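Local structure of 373aa long hypothetical citrate synthase (Sulfolobus tokodaii, 1VGP) at residues L49-K54 with K116-I121. The protein probably belongs to the citrate synthase family, whose members are largely helical enzymes that work as dimers. Sequence-based numbering, arbitrary orientation.
Sequences LILYGK and KGIKLI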
loop_
_atom_site.group_PDB
_atom_site.type_symbol
_atom_site.label_atom_id
_atom_site.label_comp_id
_atom_site.label_asym_id
_atom_site.label_seq_id
_atom_site.Cartn_x
_atom_site.Cartn_y
_atom_site.Cartn_z
ATOM N N LEU A 49 24.753 2.313 6.974
ATOM C CA LEU A 49 24.649 1.999 8.390
ATOM C C LEU A 49 23.291 1.385 8.665
ATOM O O LEU A 49 23.163 0.367 9.347
ATOM C CB LEU A 49 24.810 3.270 9.228
ATOM C CG LEU A 49 24.612 3.125 10.737
ATOM C CD1 LEU A 49 25.652 2.165 11.328
ATOM C CD2 LEU A 49 24.707 4.492 11.380
ATOM N N ILE A 50 22.266 2.020 8.119
ATOM C CA ILE A 50 20.910 1.690 8.487
ATOM C C ILE A 50 20.451 0.433 7.769
ATOM O O ILE A 50 19.780 -0.404 8.367
ATOM C CB ILE A 50 19.982 2.900 8.220
ATOM C CG1 ILE A 50 19.904 3.726 9.503
ATOM C CG2 ILE A 50 18.593 2.453 7.791
ATOM C CD1 ILE A 50 19.075 4.959 9.398
ATOM N N LEU A 51 20.832 0.276 6.505
ATOM C CA LEU A 51 20.497 -0.953 5.792
ATOM C C LEU A 51 21.220 -2.172 6.377
ATOM O O LEU A 51 20.628 -3.233 6.531
ATOM C CB LEU A 51 20.844 -0.836 4.303
ATOM C CG LEU A 51 20.051 0.136 3.420
ATOM C CD1 LEU A 51 20.473 -0.054 1.978
ATOM C CD2 LEU A 51 18.563 -0.105 3.576
ATOM N N TYR A 52 22.499 -2.026 6.699
ATOM C CA TYR A 52 23.327 -3.186 7.017
ATOM C C TYR A 52 23.721 -3.292 8.483
ATOM O O TYR A 52 24.266 -4.303 8.904
ATOM C CB TYR A 52 24.576 -3.173 6.151
ATOM C CG TYR A 52 24.266 -3.275 4.683
ATOM C CD1 TYR A 52 23.540 -4.355 4.186
ATOM C CD2 TYR A 52 24.684 -2.292 3.788
ATOM C CE1 TYR A 52 23.234 -4.460 2.831
ATOM C CE2 TYR A 52 24.386 -2.385 2.432
ATOM C CZ TYR A 52 23.660 -3.470 1.958
ATOM O OH TYR A 52 23.360 -3.576 0.620
ATOM N N GLY A 53 23.461 -2.246 9.260
ATOM C CA GLY A 53 23.640 -2.348 10.700
ATOM C C GLY A 53 25.049 -2.067 11.198
ATOM O O GLY A 53 25.345 -2.299 12.366
ATOM N N LYS A 54 25.924 -1.568 10.331
ATOM C CA LYS A 54 27.227 -1.099 10.791
ATOM C C LYS A 54 27.831 -0.088 9.823
ATOM O O LYS A 54 27.492 -0.080 8.639
ATOM C CB LYS A 54 28.188 -2.280 10.975
ATOM C CG LYS A 54 28.312 -3.184 9.754
ATOM C CD LYS A 54 29.723 -3.164 9.162
ATOM C CE LYS A 54 29.801 -4.003 7.884
ATOM N NZ LYS A 54 31.156 -4.596 7.669
ATOM N N LYS A 116 18.007 -4.391 -4.962
ATOM C CA LYS A 116 16.745 -3.821 -5.413
ATOM C C LYS A 116 16.440 -2.551 -4.605
ATOM O O LYS A 116 16.020 -1.533 -5.154
ATOM C CB LYS A 116 15.637 -4.863 -5.218
ATOM C CG LYS A 116 14.317 -4.574 -5.913
ATOM C CD LYS A 116 14.416 -4.693 -7.432
ATOM C CE LYS A 116 14.648 -6.128 -7.897
ATOM N NZ LYS A 116 13.903 -7.101 -7.060
ATOM N N GLY A 117 16.679 -2.607 -3.299
ATOM C CA GLY A 117 16.491 -1.429 -2.465
ATOM C C GLY A 117 17.359 -0.230 -2.826
ATOM O O GLY A 117 16.844 0.884 -2.923
ATOM N N ILE A 118 18.663 -0.446 -3.011
ATOM C CA ILE A 118 19.568 0.632 -3.397
ATOM C C ILE A 118 19.019 1.390 -4.595
ATOM O O ILE A 118 18.874 2.615 -4.565
ATOM C CB ILE A 118 20.951 0.117 -3.820
ATOM C CG1 ILE A 118 21.497 -0.883 -2.796
ATOM C CG2 ILE A 118 21.887 1.291 -4.015
ATOM C CD1 ILE A 118 21.671 -0.327 -1.425
ATOM N N LYS A 119 18.719 0.651 -5.659
ATOM C CA LYS A 119 18.323 1.261 -6.923
ATOM C C LYS A 119 17.038 2.082 -6.769
ATOM O O LYS A 119 16.946 3.207 -7.264
ATOM C CB LYS A 119 18.157 0.176 -8.001
ATOM C CG LYS A 119 17.055 -0.851 -7.727
ATOM C CD LYS A 119 16.093 -1.007 -8.917
ATOM C CE LYS A 119 15.209 0.240 -9.112
ATOM N NZ LYS A 119 14.330 0.168 -10.331
ATOM N N LEU A 120 16.055 1.527 -6.071
ATOM C CA LEU A 120 14.841 2.271 -5.761
ATOM C C LEU A 120 15.166 3.587 -5.062
ATOM O O LEU A 120 14.685 4.650 -5.465
ATOM C CB LEU A 120 13.925 1.439 -4.860
ATOM C CG LEU A 120 12.497 1.224 -5.350
ATOM C CD1 LEU A 120 11.660 0.689 -4.196
ATOM C CD2 LEU A 120 11.911 2.522 -5.897
ATOM N N ILE A 121 15.982 3.496 -4.011
ATOM C CA ILE A 121 16.321 4.641 -3.168
ATOM C C ILE A 121 16.961 5.747 -4.012
ATOM O O ILE A 121 16.683 6.932 -3.836
ATOM C CB ILE A 121 17.309 4.204 -2.047
ATOM C CG1 ILE A 121 16.594 3.273 -1.072
ATOM C CG2 ILE A 121 17.860 5.416 -1.319
ATOM C CD1 ILE A 121 17.501 2.578 -0.105
#
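Leu51 and Ile118 meet methyl to methyl, CD1 of the leucine lying 3.6 Å from CD1 of the isoleucine as the two side chains meet at a slant. The same leucine methyl lies at the limit of contact with a second one, 4.5 Å from Ile121 CD1, one helical turn further along. The CB bond of Ile118 does not itself aim at Leu51, but CG1, beside the backbone N and anti to the carbonyl carbon (chi1 -48°), carries the longer branch there. CD1 at its end also comes within 4.2 Å of Tyr52 OH, the two side chains crossing at about a right angle. No hydrogen bond spans the contact, which is small and mostly apolar, with 117 Å² buried in all. It illustrates helix-to-helix packing in the predominantly helical citrate synthase fold, where the last turn of helix 43-52 meets an early part of helix 113-135. The backbones stay well apart, with Leu51 CA 9.2 Å from Gly117 CA, and the side chains bridge the gap. Leu51 CB lies over one face of the Tyr52 ring, 4.1 Å above the plane near its centre, and Tyr48 meets the ring edge-to-face. The tyrosine hydroxyl is hydrogen-bonded to Asp114, itself part of helix 113-135. Further out, helix 327-346 brings Val340 against Leu51 and Val337 against Ile121, while Phe64 and Leu68 of helix 58-70 pack on Ile118.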